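Local structure of alpha-L-rhamnosidase (Aspergillus terreus, 6GSZ) at residues 501-506 with 555-560; 507-512 with 529-534. The protein is a glycoside hydrolase that probably cleaves terminal non-reducing alpha-L-rhamnose residues from alpha-L-rhamnosides. All coordinates share one frame; numbering follows the deposited sequence.

Contact 1: 501-506 with 555-560; sequences EQLNHS and AKDWVD. With NAG (2-acetamido-2-deoxy-beta-D-glucopyranose), chain B; NAG (2-acetamido-2-deoxy-beta-D-glucopyranose), chain D; NAG (2-acetamido-2-deoxy-beta-D-glucopyranose), chain C.
Gln502 NE2 is the polar atom on which this contact turns: it donates to the carbonyl oxygens of Tyr507 and Gly554, and between them it lies against the backbone of the helix that carries Trp558. The amide nitrogen is 3.5 Å from Trp558 N, a packing approach without a hydrogen bond, and 3.8 Å from Trp558 CB. CG of Gln502 is turned away from its own backbone N (chi1 176°), and the chain stays extended beyond it, which carries the amide straight across to the other helix. There it crosses the Trp558 side chain at about a right angle, with the amide plane inclined 46° to the indole. At the other end of the amide, OE1 accepts from Arg499 NH1, which also forms a salt bridge with Asp557 OD2. Together with the two bonds of NE2, this should fix the amide's rotation, and Arg499 ties the two helices together, while Leu503 CD2 reaches to 4.2 Å from Asp557 OD2.

The outer side of 555-560 faces sugar. Lys556 NZ meets the syn lone pair of Asp560 OD2 at 2.8 Å and also donates to O7 of the chain D NAG. The other carboxylate oxygen, Asp560 OD1, takes the O6 hydroxyl of that sugar at 2.7 Å, and the backbone Asp560 O receives N2 of the chain C NAG in a nearly straight bond (165°). On the 501-506 side, Asn504 ND2 is joined covalently to C1 of the chain B NAG, marking an N-glycosylated surface. A calcium ion is bound by Ser506 O and Lys561 O, linking the turn after helix 488-503 to helix 545-562, which also packs on helices 530-542 and 598-619 through Ala555, Trp558 and Val559.

Contact 2: 507-512 with 529-534; sequences YSLPYV and DAIVGV
The extended backbone at Leu509 (phi/psi -94°/125°) passes the first turn of helix 530-542 with its CA 7.3 Å from that of Ile531. In the (alpha/alpha)6 barrel expected of this 6-hairpin glycosidase domain, this is a loop-on-helix contact: 507-512 belongs to the connection that follows helix 488-503, and it folds back over the start of the next helix. One leucine makes the contact. Its CG lies opposite the backbone N (chi1 -171°); CD2 points to the helix backbone, and CD1 turns across that direction toward the end of Ile531. CD2 rests on the backbone, 4.0 Å from Ile531 N, beside Ala530 CB (4.2 Å) and Ile531 CB (4.1 Å). The other methyl, CD1, meets Ile531 CD1 tip to tip at 4.2 Å. The two side chains cross obliquely, so that the leucine touches both the root and the end of its partner. The side chains that meet are apolar, and all three touching residues are buried.

Other helices close the cluster. Ala498 of helix 488-503 packs on both Leu509 and Ile531, and Thr471 of helix 471-484 touches both Leu509 and Ala530. Farther along the loop, Tyr511 meets Trp578 edge to face, and since Trp578 lines the pocket that holds a glucose, the tyrosine belongs to the second shell of that site. On the helix side, the first turn is drawn together by a shared acceptor: Asp529 O receives Val532 N at 3.0 Å and Gly533 N at 2.9 Å.

The centres of the two contacts lie about 8 Å apart, on the same side of the chain's centre and within one glycosidase domain. Along the chain, 501-506 runs directly into 507-512, then come 529-534 and finally 555-560, so contact 1 brackets contact 2. Three successive helices, 488-503, 530-542 and 545-562, are thereby joined with the loop between the first two. The contacts also meet directly: Trp558 NE1 probably donates to Asp529 OD1 (2.8 Å), and Trp558 CB packs on Ile531 CG2. Together they join the glycan- and calcium-bearing side of contact 1 to the buried packing of contact 2.

Contact 1: 501-506 with 555-560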
loop_
_atom_site.group_PDB
_atom_site.type_symbol
_atom_site.label_atom_id
_atom_site.label_comp_id
_atom_site.label_asym_id
_atom_site.label_seq_id
_atom_site.Cartn_x
_atom_site.Cartn_y
_atom_site.Cartn_z
ATOM N N GLU A 501 9.909 7.675 13.817
ATOM C CA GLU A 501 10.759 6.600 14.235
ATOM C C GLU A 501 12.230 7.006 14.105
ATOM O O GLU A 501 13.072 6.747 14.982
ATOM C CB GLU A 501 10.439 5.320 13.469
ATOM C CG GLU A 501 9.051 4.750 13.741
ATOM C CD GLU A 501 8.811 3.923 14.978
ATOM O OE1 GLU A 501 9.617 4.034 15.907
ATOM O OE2 GLU A 501 7.818 3.164 14.904
ATOM N N GLN A 502 12.583 7.618 12.947
ATOM C CA GLN A 502 13.931 8.098 12.686
ATOM C C GLN A 502 14.393 9.083 13.761
ATOM O O GLN A 502 15.592 9.056 14.161
ATOM C CB GLN A 502 13.921 8.736 11.300
ATOM C CG GLN A 502 15.264 9.369 10.932
ATOM C CD GLN A 502 15.138 10.317 9.765
ATOM O OE1 GLN A 502 14.100 10.972 9.594
ATOM N NE2 GLN A 502 16.201 10.379 8.973
ATOM N N LEU A 503 13.506 9.987 14.186
ATOM C CA LEU A 503 13.923 11.011 15.148
ATOM C C LEU A 503 14.273 10.388 16.511
ATOM O O LEU A 503 14.965 11.056 17.292
ATOM C CB LEU A 503 12.845 12.080 15.284
ATOM C CG LEU A 503 12.800 13.039 14.091
ATOM C CD1 LEU A 503 11.490 13.828 14.096
ATOM C CD2 LEU A 503 14.030 13.960 14.066
ATOM N N ASN A 504 13.805 9.176 16.794
ATOM C CA ASN A 504 14.229 8.472 18.009
ATOM C C ASN A 504 15.249 7.374 17.742
ATOM O O ASN A 504 15.472 6.503 18.587
ATOM C CB ASN A 504 13.035 7.877 18.731
ATOM C CG ASN A 504 13.365 7.503 20.162
ATOM O OD1 ASN A 504 14.112 8.225 20.851
ATOM N ND2 ASN A 504 12.829 6.377 20.589
ATOM N N HIS A 505 15.949 7.446 16.619
ATOM C CA HIS A 505 16.928 6.449 16.188
ATOM C C HIS A 505 18.197 7.125 15.645
ATOM O O HIS A 505 18.835 6.616 14.715
ATOM C CB HIS A 505 16.243 5.545 15.149
ATOM C CG HIS A 505 16.817 4.200 14.954
ATOM N ND1 HIS A 505 17.634 3.854 13.899
ATOM C CD2 HIS A 505 16.547 3.049 15.592
ATOM C CE1 HIS A 505 17.949 2.570 13.992
ATOM N NE2 HIS A 505 17.285 2.058 14.997
ATOM N N SER A 506 18.544 8.271 16.240
ATOM C CA SER A 506 19.794 8.998 15.920
ATOM C C SER A 506 19.914 9.273 14.413
ATOM O O SER A 506 21.003 9.132 13.808
ATOM C CB SER A 506 20.981 8.230 16.453
ATOM O OG SER A 506 20.878 8.091 17.876
ATOM N N ALA A 555 14.628 12.984 4.814
ATOM C CA ALA A 555 15.615 12.739 3.766
ATOM C C ALA A 555 16.955 13.431 4.070
ATOM O O ALA A 555 18.005 12.810 3.987
ATOM C CB ALA A 555 15.031 13.186 2.426
ATOM N N LYS A 556 16.885 14.698 4.444
ATOM C CA LYS A 556 18.078 15.459 4.716
ATOM C C LYS A 556 18.822 14.936 5.956
ATOM O O LYS A 556 20.043 14.774 5.946
ATOM C CB LYS A 556 17.743 16.941 4.864
ATOM C CG LYS A 556 18.923 17.814 5.273
ATOM C CD LYS A 556 18.660 19.286 5.053
ATOM C CE LYS A 556 19.666 20.223 5.701
ATOM N NZ LYS A 556 21.098 19.981 5.406
ATOM N N ASP A 557 18.093 14.600 7.020
ATOM C CA ASP A 557 18.750 14.131 8.235
ATOM C C ASP A 557 19.397 12.762 7.996
ATOM O O ASP A 557 20.449 12.480 8.574
ATOM C CB ASP A 557 17.774 14.026 9.402
ATOM C CG ASP A 557 17.410 15.346 10.056
ATOM O OD1 ASP A 557 18.103 16.362 9.799
ATOM O OD2 ASP A 557 16.424 15.363 10.851
ATOM N N TRP A 558 18.795 11.920 7.148
ATOM C CA TRP A 558 19.386 10.647 6.818
ATOM C C TRP A 558 20.774 10.829 6.178
ATOM O O TRP A 558 21.761 10.189 6.578
ATOM C CB TRP A 558 18.462 9.854 5.912
ATOM C CG TRP A 558 19.074 8.653 5.281
ATOM C CD1 TRP A 558 19.321 8.477 3.961
ATOM C CD2 TRP A 558 19.534 7.450 5.917
ATOM N NE1 TRP A 558 19.890 7.262 3.712
ATOM C CE2 TRP A 558 20.021 6.592 4.907
ATOM C CE3 TRP A 558 19.566 6.978 7.242
ATOM C CZ2 TRP A 558 20.562 5.336 5.154
ATOM C CZ3 TRP A 558 20.112 5.739 7.480
ATOM C CH2 TRP A 558 20.556 4.902 6.458
ATOM N N VAL A 559 20.834 11.676 5.138
ATOM C CA VAL A 559 22.099 11.877 4.453
ATOM C C VAL A 559 23.092 12.556 5.410
ATOM O O VAL A 559 24.271 12.181 5.460
ATOM C CB VAL A 559 21.894 12.663 3.166
ATOM C CG1 VAL A 559 23.191 13.048 2.492
ATOM C CG2 VAL A 559 21.042 11.841 2.221
ATOM N N ASP A 560 22.634 13.572 6.145
ATOM C CA ASP A 560 23.536 14.372 6.931
ATOM C C ASP A 560 24.082 13.612 8.159
ATOM O O ASP A 560 25.240 13.854 8.565
ATOM C CB ASP A 560 22.863 15.639 7.415
ATOM C CG ASP A 560 22.569 16.653 6.320
ATOM O OD1 ASP A 560 23.123 16.491 5.167
ATOM O OD2 ASP A 560 21.838 17.625 6.654
HETATM C C1 NAG B . 13.059 5.896 21.944
HETATM C C2 NAG B . 11.764 5.302 22.519
HETATM C C3 NAG B . 12.023 4.656 23.859
HETATM C C4 NAG B . 13.123 3.626 23.779
HETATM C C5 NAG B . 14.360 4.290 23.174
HETATM C C6 NAG B . 15.447 3.254 22.927
HETATM C C7 NAG B . 9.497 6.166 22.103
HETATM C C8 NAG B . 8.571 7.335 22.333
HETATM N N2 NAG B . 10.732 6.292 22.654
HETATM O O3 NAG B . 10.822 4.039 24.303
HETATM O O4 NAG B . 13.378 3.206 25.115
HETATM O O5 NAG B . 13.997 4.826 21.888
HETATM O O6 NAG B . 14.905 2.110 22.187
HETATM O O7 NAG B . 9.168 5.172 21.437
HETATM C C1 NAG D . 25.899 19.517 3.161
HETATM C C2 NAG D . 25.037 20.088 4.334
HETATM C C3 NAG D . 25.678 19.718 5.672
HETATM C C4 NAG D . 25.969 18.205 5.716
HETATM C C5 NAG D . 26.635 17.690 4.465
HETATM C C6 NAG D . 26.697 16.163 4.396
HETATM C C7 NAG D . 23.767 22.051 3.736
HETATM C C8 NAG D . 23.684 23.539 3.671
HETATM N N2 NAG D . 24.861 21.517 4.268
HETATM O O3 NAG D . 24.817 20.114 6.747
HETATM O O4 NAG D . 26.903 17.892 6.769
HETATM O O5 NAG D . 25.975 18.145 3.252
HETATM O O6 NAG D . 25.422 15.588 4.032
HETATM O O7 NAG D . 22.859 21.350 3.239
HETATM C C1 NAG C . 26.356 17.552 8.022
HETATM C C2 NAG C . 27.377 16.724 8.758
HETATM C C3 NAG C . 26.917 16.475 10.189
HETATM C C4 NAG C . 26.533 17.787 10.862
HETATM C C5 NAG C . 25.520 18.557 10.024
HETATM C C6 NAG C . 25.238 19.933 10.612
HETATM C C7 NAG C . 28.645 15.168 7.357
HETATM C C8 NAG C . 28.631 13.814 6.720
HETATM N N2 NAG C . 27.570 15.475 8.086
HETATM O O3 NAG C . 27.958 15.827 10.932
HETATM O O4 NAG C . 25.926 17.483 12.099
HETATM O O5 NAG C . 26.073 18.749 8.726
HETATM O O6 NAG C . 24.331 20.615 9.715
HETATM O O7 NAG C . 29.577 15.956 7.168
#

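Contact 2: 507-512 with 529-534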
loop_
_atom_site.group_PDB
_atom_site.type_symbol
_atom_site.label_atom_id
_atom_site.label_comp_id
_atom_site.label_asym_id
_atom_site.label_seq_id
_atom_site.Cartn_x
_atom_site.Cartn_y
_atom_site.Cartn_z
ATOM N N TYR A 507 18.760 9.607 13.807
ATOM C CA TYR A 507 18.626 10.090 12.417
ATOM C C TYR A 507 18.767 8.962 11.404
ATOM O O TYR A 507 18.674 9.190 10.199
ATOM C CB TYR A 507 19.553 11.252 12.105
ATOM C CG TYR A 507 19.364 12.402 13.049
ATOM C CD1 TYR A 507 18.209 13.183 13.003
ATOM C CD2 TYR A 507 20.314 12.696 14.014
ATOM C CE1 TYR A 507 18.022 14.244 13.870
ATOM C CE2 TYR A 507 20.134 13.765 14.881
ATOM C CZ TYR A 507 18.988 14.534 14.811
ATOM O OH TYR A 507 18.829 15.593 15.668
ATOM N N SER A 508 18.941 7.730 11.872
ATOM C CA SER A 508 18.897 6.539 11.068
ATOM C C SER A 508 17.453 6.021 11.010
ATOM O O SER A 508 16.658 6.209 11.901
ATOM C CB SER A 508 19.835 5.491 11.672
ATOM O OG SER A 508 19.919 4.382 10.814
ATOM N N LEU A 509 17.107 5.321 9.945
ATOM C CA LEU A 509 15.788 4.739 9.781
ATOM C C LEU A 509 15.808 3.296 10.277
ATOM O O LEU A 509 16.626 2.491 9.849
ATOM C CB LEU A 509 15.386 4.809 8.308
ATOM C CG LEU A 509 13.950 4.448 7.998
ATOM C CD1 LEU A 509 12.983 5.477 8.588
ATOM C CD2 LEU A 509 13.773 4.302 6.491
ATOM N N PRO A 510 14.913 2.916 11.211
ATOM C CA PRO A 510 14.767 1.504 11.562
ATOM C C PRO A 510 14.453 0.672 10.322
ATOM O O PRO A 510 13.922 1.175 9.349
ATOM C CB PRO A 510 13.631 1.476 12.564
ATOM C CG PRO A 510 13.651 2.848 13.155
ATOM C CD PRO A 510 14.014 3.771 12.002
ATOM N N TYR A 511 14.789 -0.602 10.361
ATOM C CA TYR A 511 14.565 -1.484 9.221
ATOM C C TYR A 511 13.100 -1.608 8.832
ATOM O O TYR A 511 12.771 -1.736 7.662
ATOM C CB TYR A 511 15.199 -2.860 9.437
ATOM C CG TYR A 511 16.691 -2.817 9.668
ATOM C CD1 TYR A 511 17.498 -1.776 9.220
ATOM C CD2 TYR A 511 17.305 -3.910 10.263
ATOM C CE1 TYR A 511 18.852 -1.768 9.510
ATOM C CE2 TYR A 511 18.657 -3.924 10.524
ATOM C CZ TYR A 511 19.439 -2.853 10.145
ATOM O OH TYR A 511 20.779 -2.849 10.420
ATOM N N VAL A 512 12.229 -1.675 9.846
ATOM C CA VAL A 512 10.796 -1.755 9.608
ATOM C C VAL A 512 10.071 -0.613 10.306
ATOM O O VAL A 512 10.519 -0.130 11.341
ATOM C CB VAL A 512 10.177 -3.098 10.037
ATOM C CG1 VAL A 512 10.951 -4.254 9.426
ATOM C CG2 VAL A 512 10.078 -3.297 11.551
ATOM N N ASP A 529 17.772 4.170 2.920
ATOM C CA ASP A 529 17.566 5.115 1.828
ATOM C C ASP A 529 16.087 5.278 1.470
ATOM O O ASP A 529 15.764 6.204 0.725
ATOM C CB ASP A 529 18.382 4.755 0.597
ATOM C CG ASP A 529 19.881 4.959 0.818
ATOM O OD1 ASP A 529 20.264 6.120 1.169
ATOM O OD2 ASP A 529 20.615 3.967 0.593
ATOM N N ALA A 530 15.183 4.412 1.968
ATOM C CA ALA A 530 13.766 4.610 1.711
ATOM C C ALA A 530 13.258 5.993 2.124
ATOM O O ALA A 530 12.278 6.496 1.516
ATOM C CB ALA A 530 12.944 3.552 2.395
ATOM N N ILE A 531 13.879 6.569 3.167
ATOM C CA ILE A 531 13.419 7.866 3.684
ATOM C C ILE A 531 13.683 9.014 2.679
ATOM O O ILE A 531 13.125 10.109 2.851
ATOM C CB ILE A 531 14.032 8.136 5.077
ATOM C CG1 ILE A 531 13.287 9.194 5.886
ATOM C CG2 ILE A 531 15.527 8.423 4.983
ATOM C CD1 ILE A 531 11.919 8.797 6.253
ATOM N N VAL A 532 14.538 8.743 1.682
ATOM C CA VAL A 532 14.779 9.659 0.542
ATOM C C VAL A 532 13.967 9.190 -0.665
ATOM O O VAL A 532 13.304 9.975 -1.331
ATOM C CB VAL A 532 16.282 9.741 0.185
ATOM C CG1 VAL A 532 16.522 10.761 -0.939
ATOM C CG2 VAL A 532 17.140 10.111 1.382
ATOM N N GLY A 533 14.149 7.922 -1.004
ATOM C CA GLY A 533 13.640 7.370 -2.270
ATOM C C GLY A 533 12.121 7.341 -2.364
ATOM O O GLY A 533 11.514 7.533 -3.426
ATOM N N VAL A 534 11.455 6.945 -1.260
ATOM C CA VAL A 534 9.992 6.844 -1.309
ATOM C C VAL A 534 9.407 8.257 -1.474
ATOM O O VAL A 534 8.571 8.456 -2.352
ATOM C CB VAL A 534 9.383 6.015 -0.170
ATOM C CG1 VAL A 534 7.872 5.956 -0.277
ATOM C CG2 VAL A 534 9.937 4.602 -0.248
#